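Local atomic coordinates of odorant binding protein OBP69a (Ceratitis capitata, PDB entry 6HHE), a protein that probably binds small hydrophobic odorants, as a secreted, all-helical member of the PBP/GOBP family of insect odorant-binding proteins. Residues K45-H49 / G96-F101; E83-G89 / C106-N111. One frame throughout, in Å; residues are numbered along the deposited sequence.

Interaction 1 of 2, residues K45-H49 / G96-F101; sequences KCFIH and GCETAF
K45 lies extended across F101, its CE over the centre of one ring face in a CH-pi contact, 4.0 Å from the ring centroid. Closer to the backbone, K45 CG meets the ring at CD1 (3.5 Å), so the aliphatic chain crosses the aromatic face before NZ passes on to E98. E98 starts out pointing away from helix 42-55; the turn about its CB-CG bond (chi2 -65°) brings the carboxylate back to the lysine, where K45 NZ donates to the syn lone pair of E98 OE2 at 2.8 Å, a hydrogen-bonded salt bridge. Q42 reaches both partners, accepting from K45 NZ and donating to E98 OE1. With K45 cut back to an alanine, the E98 carboxylate is likely to lose its positive mate and the F101 ring the aliphatic chain over its face. Beside this pair, the C46 SG-C97 SG disulfide (2.1 Å) ties the helices where they cross at 83°. A100 CB packs against the backbone of H49, 3.5 Å from its CA, and H49 CD2 lies 3.4 Å from G96 O. A covalent link, a buried lysine with matched charge and small residues at the crossing are consistent with a firmly held junction; C46-C97 is one of the three disulfides characteristic of classical insect odorant-binding proteins.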
ATOM      1  N   LYS A  45      -4.449  -1.796  -8.273  1.00 19.04           N
ATOM      2  CA  LYS A  45      -3.887  -2.916  -7.527  1.00 18.03           C
ATOM      3  C   LYS A  45      -2.395  -3.020  -7.801  1.00 22.18           C
ATOM      4  O   LYS A  45      -1.588  -3.227  -6.880  1.00 21.35           O
ATOM      5  CB  LYS A  45      -4.587  -4.230  -7.935  1.00 18.31           C
ATOM      6  CG  LYS A  45      -6.098  -4.217  -7.762  1.00 19.58           C
ATOM      7  CD  LYS A  45      -6.651  -5.632  -7.979  1.00 22.45           C
ATOM      8  CE  LYS A  45      -8.116  -5.521  -7.867  1.00 24.56           C
ATOM      9  NZ  LYS A  45      -8.672  -6.841  -8.364  1.00 26.38           N
ATOM     10  N   CYS A  46      -2.010  -2.877  -9.057  1.00 20.13           N
ATOM     11  CA  CYS A  46      -0.604  -3.034  -9.391  1.00 21.07           C
ATOM     12  C   CYS A  46       0.230  -1.848  -8.946  1.00 19.82           C
ATOM     13  O   CYS A  46       1.398  -2.053  -8.606  1.00 20.21           O
ATOM     14  CB  CYS A  46      -0.434  -3.270 -10.865  1.00 20.39           C
ATOM     15  SG  CYS A  46      -1.032  -4.904 -11.377  1.00 24.96           S
ATOM     16  N   PHE A  47      -0.326  -0.638  -8.944  1.00 19.74           N
ATOM     17  CA  PHE A  47       0.373   0.485  -8.317  1.00 19.58           C
ATOM     18  C   PHE A  47       0.684   0.184  -6.866  1.00 22.24           C
ATOM     19  O   PHE A  47       1.783   0.465  -6.386  1.00 20.71           O
ATOM     20  CB  PHE A  47      -0.473   1.753  -8.435  1.00 19.86           C
ATOM     21  CG  PHE A  47       0.083   2.905  -7.681  1.00 22.15           C
ATOM     22  CD1 PHE A  47       1.096   3.667  -8.242  1.00 21.33           C
ATOM     23  CD2 PHE A  47      -0.400   3.223  -6.421  1.00 24.15           C
ATOM     24  CE1 PHE A  47       1.641   4.727  -7.494  1.00 22.71           C
ATOM     25  CE2 PHE A  47       0.147   4.273  -5.653  1.00 22.67           C
ATOM     26  CZ  PHE A  47       1.167   5.029  -6.226  1.00 25.90           C
ATOM     27  N   ILE A  48      -0.312  -0.301  -6.114  1.00 18.58           N
ATOM     28  CA  ILE A  48      -0.097  -0.592  -4.701  1.00 20.22           C
ATOM     29  C   ILE A  48       0.972  -1.663  -4.548  1.00 23.82           C
ATOM     30  O   ILE A  48       1.902  -1.510  -3.741  1.00 23.23           O
ATOM     31  CB  ILE A  48      -1.430  -1.009  -4.040  1.00 19.38           C
ATOM     32  CG1 ILE A  48      -2.417   0.137  -4.131  1.00 22.19           C
ATOM     33  CG2 ILE A  48      -1.169  -1.389  -2.596  1.00 25.30           C
ATOM     34  CD1 ILE A  48      -3.779  -0.203  -3.632  1.00 24.07           C
ATOM     35  N   HIS A  49       0.932  -2.707  -5.386  1.00 20.51           N
ATOM     36  CA  HIS A  49       2.001  -3.695  -5.345  1.00 21.79           C
ATOM     37  C   HIS A  49       3.359  -3.065  -5.632  1.00 24.43           C
ATOM     38  O   HIS A  49       4.339  -3.377  -4.951  1.00 24.27           O
ATOM     39  CB  HIS A  49       1.723  -4.816  -6.340  1.00 22.76           C
ATOM     40  CG  HIS A  49       2.812  -5.820  -6.403  1.00 24.27           C
ATOM     41  ND1 HIS A  49       3.872  -5.704  -7.278  1.00 24.32           N
ATOM     42  CD2 HIS A  49       3.050  -6.919  -5.653  1.00 29.40           C
ATOM     43  CE1 HIS A  49       4.713  -6.705  -7.069  1.00 30.61           C
ATOM     44  NE2 HIS A  49       4.227  -7.468  -6.108  1.00 30.01           N
ATOM     45  N   GLY A  96       0.477 -11.061  -7.188  1.00 38.17           N
ATOM     46  CA  GLY A  96       1.024 -10.040  -6.310  1.00 35.44           C
ATOM     47  C   GLY A  96       0.137  -8.814  -6.215  1.00 29.76           C
ATOM     48  O   GLY A  96      -0.004  -8.227  -5.128  1.00 29.33           O
ATOM     49  N   CYS A  97      -0.442  -8.390  -7.342  1.00 28.71           N
ATOM     50  CA  CYS A  97      -1.275  -7.197  -7.320  1.00 25.27           C
ATOM     51  C   CYS A  97      -2.524  -7.440  -6.495  1.00 26.37           C
ATOM     52  O   CYS A  97      -2.901  -6.572  -5.703  1.00 23.17           O
ATOM     53  CB  CYS A  97      -1.669  -6.710  -8.722  1.00 24.39           C
ATOM     54  SG  CYS A  97      -0.302  -6.269  -9.933  1.00 33.56           S
ATOM     55  N   GLU A  98      -3.164  -8.611  -6.634  1.00 25.34           N
ATOM     56  CA  GLU A  98      -4.338  -8.916  -5.810  1.00 23.69           C
ATOM     57  C   GLU A  98      -3.968  -8.985  -4.329  1.00 24.26           C
ATOM     58  O   GLU A  98      -4.690  -8.450  -3.477  1.00 24.67           O
ATOM     59  CB  GLU A  98      -4.987 -10.244  -6.200  1.00 25.14           C
ATOM     60  CG  GLU A  98      -5.336 -10.392  -7.657  1.00 31.01           C
ATOM     61  CD  GLU A  98      -6.401  -9.429  -8.120  1.00 39.53           C
ATOM     62  OE1 GLU A  98      -6.510  -9.226  -9.356  1.00 39.81           O
ATOM     63  OE2 GLU A  98      -7.140  -8.882  -7.268  1.00 33.72           O
ATOM     64  N   THR A  99      -2.859  -9.652  -3.983  1.00 24.78           N
ATOM     65  CA  THR A  99      -2.411  -9.676  -2.588  1.00 25.09           C
ATOM     66  C   THR A  99      -2.168  -8.270  -2.058  1.00 20.97           C
ATOM     67  O   THR A  99      -2.583  -7.945  -0.937  1.00 22.37           O
ATOM     68  CB  THR A  99      -1.136 -10.498  -2.429  1.00 25.21           C
ATOM     69  OG1 THR A  99      -1.394 -11.839  -2.862  1.00 28.48           O
ATOM     70  CG2 THR A  99      -0.704 -10.546  -0.989  1.00 26.52           C
ATOM     71  N   ALA A 100      -1.476  -7.420  -2.831  1.00 21.08           N
ATOM     72  CA  ALA A 100      -1.244  -6.059  -2.345  1.00 19.28           C
ATOM     73  C   ALA A 100      -2.563  -5.349  -2.073  1.00 22.78           C
ATOM     74  O   ALA A 100      -2.704  -4.646  -1.056  1.00 21.67           O
ATOM     75  CB  ALA A 100      -0.433  -5.261  -3.366  1.00 21.84           C
ATOM     76  N   PHE A 101      -3.541  -5.531  -2.964  1.00 22.99           N
ATOM     77  CA  PHE A 101      -4.828  -4.852  -2.841  1.00 20.25           C
ATOM     78  C   PHE A 101      -5.597  -5.350  -1.642  1.00 18.77           C
ATOM     79  O   PHE A 101      -6.083  -4.535  -0.835  1.00 19.67           O
ATOM     80  CB  PHE A 101      -5.647  -5.078  -4.107  1.00 20.26           C
ATOM     81  CG  PHE A 101      -6.924  -4.277  -4.189  1.00 22.90           C
ATOM     82  CD1 PHE A 101      -6.892  -2.953  -4.592  1.00 22.18           C
ATOM     83  CD2 PHE A 101      -8.136  -4.876  -3.935  1.00 29.40           C
ATOM     84  CE1 PHE A 101      -8.100  -2.224  -4.764  1.00 24.88           C
ATOM     85  CE2 PHE A 101      -9.326  -4.152  -4.057  1.00 26.95           C
ATOM     86  CZ  PHE A 101      -9.292  -2.839  -4.452  1.00 25.57           C
TER

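Interaction 2 of 2, residues E83-G89 / C106-N111; sequences ELHTTCG and CYIKTN
T110 from helix 96-110 enters helix 78-88 as a knob into a hole made by E83, L84, T87 and C88. Its CB rests 3.9 Å from L84 CD2. Beyond CB the side chain forks: chi1 of -60° sets OG1 anti to the carbonyl carbon, toward C88 SG (3.4 Å), and leaves CG2 to face L84 CD2 and E83 CG; T110 and T87 meet tip to tip, OG1 against CG2. The T110 hydroxyl donates to C106 O at 2.8 Å from above the carbonyl plane, sharing this acceptor with T110 N. T87 likewise shares one acceptor between OG1 and N, but these reach E83 O from opposite faces of its plane. Next to the knob, the C88 SG-C106 SG disulfide (2.2 Å) joins the helices, and Y107 CE1 lies 3.7 Å from C88 CB. L84 CD2 packs between Y107 and N111 CB. No direct hydrogen bond crosses here; waters do the bridging. One water links E83 OE1 (2.6 Å) to N111 ND2, a second links E83 OE1 to T110 O, and a third, in the plane of the Y107 ring, joins G89 O to Y107 OH. N111 OD1 caps helix 112-121 at I114 N, while ND2 also bonds a bound 2-(2-methoxyethoxy)ethanol, probably from the crystallisation liquor. The disulfide and a threonine knob, its hydroxyl satisfied within its own helix, probably hold the helices together, whereas the polar rim beside the bound molecule is bridged by water.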
ATOM      1  N   GLU A  83       0.467  -3.167  14.829  1.00 19.89           N
ATOM      2  CA  GLU A  83      -0.949  -3.495  14.752  1.00 19.71           C
ATOM      3  C   GLU A  83      -1.350  -3.879  13.333  1.00 21.35           C
ATOM      4  O   GLU A  83      -2.118  -4.841  13.132  1.00 21.49           O
ATOM      5  CB  GLU A  83      -1.781  -2.336  15.283  1.00 21.67           C
ATOM      6  CG  GLU A  83      -3.256  -2.588  15.100  1.00 26.00           C
ATOM      7  CD  GLU A  83      -4.157  -1.430  15.425  1.00 29.59           C
ATOM      8  OE1 GLU A  83      -3.929  -0.318  14.961  1.00 29.63           O
ATOM      9  OE2 GLU A  83      -5.165  -1.659  16.157  1.00 39.46           O
ATOM     10  N   LEU A  84      -0.848  -3.161  12.325  1.00 18.94           N
ATOM     11  CA  LEU A  84      -1.183  -3.512  10.939  1.00 17.27           C
ATOM     12  C   LEU A  84      -0.630  -4.868  10.552  1.00 22.23           C
ATOM     13  O   LEU A  84      -1.333  -5.691   9.935  1.00 22.31           O
ATOM     14  CB  LEU A  84      -0.668  -2.438   9.986  1.00 19.11           C
ATOM     15  CG  LEU A  84      -1.348  -1.083  10.099  1.00 18.99           C
ATOM     16  CD1 LEU A  84      -0.581  -0.050   9.344  1.00 22.23           C
ATOM     17  CD2 LEU A  84      -2.763  -1.162   9.519  1.00 20.75           C
ATOM     18  N   HIS A  85       0.595  -5.156  10.974  1.00 19.59           N
ATOM     19  CA  HIS A  85       1.218  -6.425  10.669  1.00 20.28           C
ATOM     20  C   HIS A  85       0.485  -7.578  11.336  1.00 22.06           C
ATOM     21  O   HIS A  85       0.162  -8.588  10.688  1.00 23.78           O
ATOM     22  CB  HIS A  85       2.676  -6.376  11.150  1.00 19.43           C
ATOM     23  CG  HIS A  85       3.327  -7.704  11.077  1.00 20.30           C
ATOM     24  ND1 HIS A  85       3.701  -8.277   9.882  1.00 25.32           N
ATOM     25  CD2 HIS A  85       3.568  -8.626  12.038  1.00 23.06           C
ATOM     26  CE1 HIS A  85       4.182  -9.487  10.112  1.00 30.24           C
ATOM     27  NE2 HIS A  85       4.115  -9.721  11.410  1.00 29.80           N
ATOM     28  N   THR A  86       0.168  -7.431  12.620  1.00 21.64           N
ATOM     29  CA  THR A  86      -0.445  -8.569  13.323  1.00 22.08           C
ATOM     30  C   THR A  86      -1.895  -8.743  12.905  1.00 25.49           C
ATOM     31  O   THR A  86      -2.375  -9.889  12.803  1.00 28.09           O
ATOM     32  CB  THR A  86      -0.330  -8.388  14.837  1.00 27.99           C
ATOM     33  OG1 THR A  86      -1.060  -7.238  15.266  1.00 32.68           O
ATOM     34  CG2 THR A  86       1.099  -8.293  15.276  1.00 20.05           C
ATOM     35  N   THR A  87      -2.610  -7.635  12.628  1.00 21.68           N
ATOM     36  CA  THR A  87      -4.025  -7.766  12.273  1.00 21.17           C
ATOM     37  C   THR A  87      -4.188  -8.297  10.866  1.00 24.00           C
ATOM     38  O   THR A  87      -5.114  -9.080  10.600  1.00 28.36           O
ATOM     39  CB  THR A  87      -4.722  -6.419  12.409  1.00 23.69           C
ATOM     40  OG1 THR A  87      -4.545  -5.919  13.748  1.00 26.66           O
ATOM     41  CG2 THR A  87      -6.200  -6.543  12.090  1.00 26.09           C
ATOM     42  N   CYS A  88      -3.341  -7.854   9.944  1.00 23.36           N
ATOM     43  CA  CYS A  88      -3.565  -8.036   8.523  1.00 23.31           C
ATOM     44  C   CYS A  88      -2.633  -9.053   7.899  1.00 29.97           C
ATOM     45  O   CYS A  88      -3.059  -9.773   6.991  1.00 29.86           O
ATOM     46  CB  CYS A  88      -3.423  -6.703   7.787  1.00 24.84           C
ATOM     47  SG  CYS A  88      -4.712  -5.575   8.310  1.00 27.29           S
ATOM     48  N   GLY A  89      -1.387  -9.121   8.357  1.00 26.22           N
ATOM     49  CA  GLY A  89      -0.441 -10.070   7.776  1.00 25.93           C
ATOM     50  C   GLY A  89      -0.450  -9.998   6.266  1.00 26.49           C
ATOM     51  O   GLY A  89      -0.379  -8.915   5.675  1.00 26.43           O
ATOM     52  N   CYS A 106      -7.322  -4.485   4.077  1.00 19.63           N
ATOM     53  CA  CYS A 106      -7.276  -4.778   5.507  1.00 22.09           C
ATOM     54  C   CYS A 106      -6.621  -3.623   6.279  1.00 18.65           C
ATOM     55  O   CYS A 106      -7.120  -3.203   7.340  1.00 19.34           O
ATOM     56  CB  CYS A 106      -6.561  -6.096   5.711  1.00 21.06           C
ATOM     57  SG  CYS A 106      -6.459  -6.538   7.482  1.00 32.97           S
ATOM     58  N   TYR A 107      -5.519  -3.073   5.764  1.00 17.80           N
ATOM     59  CA  TYR A 107      -4.886  -1.922   6.431  1.00 17.37           C
ATOM     60  C   TYR A 107      -5.841  -0.755   6.581  1.00 17.62           C
ATOM     61  O   TYR A 107      -5.846  -0.094   7.628  1.00 18.15           O
ATOM     62  CB  TYR A 107      -3.671  -1.450   5.641  1.00 17.61           C
ATOM     63  CG  TYR A 107      -2.497  -2.377   5.558  1.00 17.24           C
ATOM     64  CD1 TYR A 107      -2.272  -3.424   6.475  1.00 17.99           C
ATOM     65  CD2 TYR A 107      -1.559  -2.151   4.567  1.00 20.06           C
ATOM     66  CE1 TYR A 107      -1.123  -4.207   6.366  1.00 19.70           C
ATOM     67  CE2 TYR A 107      -0.415  -2.973   4.425  1.00 21.75           C
ATOM     68  CZ  TYR A 107      -0.211  -3.966   5.346  1.00 21.88           C
ATOM     69  OH  TYR A 107       0.932  -4.719   5.145  1.00 23.60           O
ATOM     70  N   ILE A 108      -6.656  -0.486   5.557  1.00 19.43           N
ATOM     71  CA  ILE A 108      -7.562   0.664   5.573  1.00 17.21           C
ATOM     72  C   ILE A 108      -8.631   0.464   6.632  1.00 19.91           C
ATOM     73  O   ILE A 108      -9.004   1.419   7.344  1.00 22.17           O
ATOM     74  CB  ILE A 108      -8.155   0.810   4.175  1.00 19.52           C
ATOM     75  CG1 ILE A 108      -7.126   1.408   3.208  1.00 18.51           C
ATOM     76  CG2 ILE A 108      -9.447   1.688   4.223  1.00 23.73           C
ATOM     77  CD1 ILE A 108      -7.493   1.222   1.717  1.00 20.71           C
ATOM     78  N   LYS A 109      -9.113  -0.785   6.776  1.00 19.74           N
ATOM     79  CA  LYS A 109     -10.091  -1.097   7.828  1.00 22.18           C
ATOM     80  C   LYS A 109      -9.473  -0.981   9.213  1.00 23.06           C
ATOM     81  O   LYS A 109     -10.148  -0.544  10.167  1.00 24.45           O
ATOM     82  CB  LYS A 109     -10.659  -2.515   7.661  1.00 27.18           C
ATOM     83  CG  LYS A 109     -11.622  -2.664   6.497  1.00 50.48           C
ATOM     84  CD  LYS A 109     -12.206  -4.068   6.440  1.00 65.05           C
ATOM     85  CE  LYS A 109     -13.094  -4.230   5.215  1.00 73.78           C
ATOM     86  NZ  LYS A 109     -12.336  -3.922   3.968  1.00 75.21           N
ATOM     87  N   THR A 110      -8.173  -1.306   9.346  1.00 19.65           N
ATOM     88  CA  THR A 110      -7.501  -1.389  10.643  1.00 19.18           C
ATOM     89  C   THR A 110      -7.052  -0.035  11.151  1.00 20.21           C
ATOM     90  O   THR A 110      -7.238   0.269  12.337  1.00 22.85           O
ATOM     91  CB  THR A 110      -6.320  -2.347  10.526  1.00 18.73           C
ATOM     92  OG1 THR A 110      -6.863  -3.624  10.133  1.00 23.51           O
ATOM     93  CG2 THR A 110      -5.547  -2.484  11.844  1.00 21.33           C
ATOM     94  N   ASN A 111      -6.466   0.794  10.288  1.00 18.20           N
ATOM     95  CA  ASN A 111      -6.027   2.125  10.680  1.00 17.58           C
ATOM     96  C   ASN A 111      -6.369   3.127   9.592  1.00 17.75           C
ATOM     97  O   ASN A 111      -5.517   3.505   8.774  1.00 18.35           O
ATOM     98  CB  ASN A 111      -4.519   2.146  10.971  1.00 16.65           C
ATOM     99  CG  ASN A 111      -4.146   3.342  11.796  1.00 15.36           C
ATOM    100  OD1 ASN A 111      -4.731   4.427  11.646  1.00 17.61           O
ATOM    101  ND2 ASN A 111      -3.146   3.160  12.665  1.00 17.98           N
TER
HETATM  102  O   HOH W   1      -2.193   0.548  13.165  1.00 18.55           O
HETATM  103  O   HOH W   2      -5.945   1.515  14.350  1.00 27.34           O
HETATM  104  O   HOH W   3       0.888  -6.814   6.854  1.00 23.35           O

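Both contacts use helix 96-110, interaction 1 at its N-terminal end and interaction 2 at its C-terminal end, their centres about 16 Å apart. Each is pinned by a disulfide, so this one helix is tied covalently to helix 42-55 and to helix 78-88. The centre of interaction 1 lies about 8 Å from the centre of the chain, that of interaction 2 about 11 Å, and interaction 1 buries somewhat more surface; its polar chemistry is a direct salt bridge. Interaction 2 keeps a buried apolar part but has exposed residues at its rim, where waters replace direct bonds and a small bound molecule, probably from the crystallisation liquor, may mark a pocket. Neither contact touches the other: their nearest atoms stay about 5 Å apart.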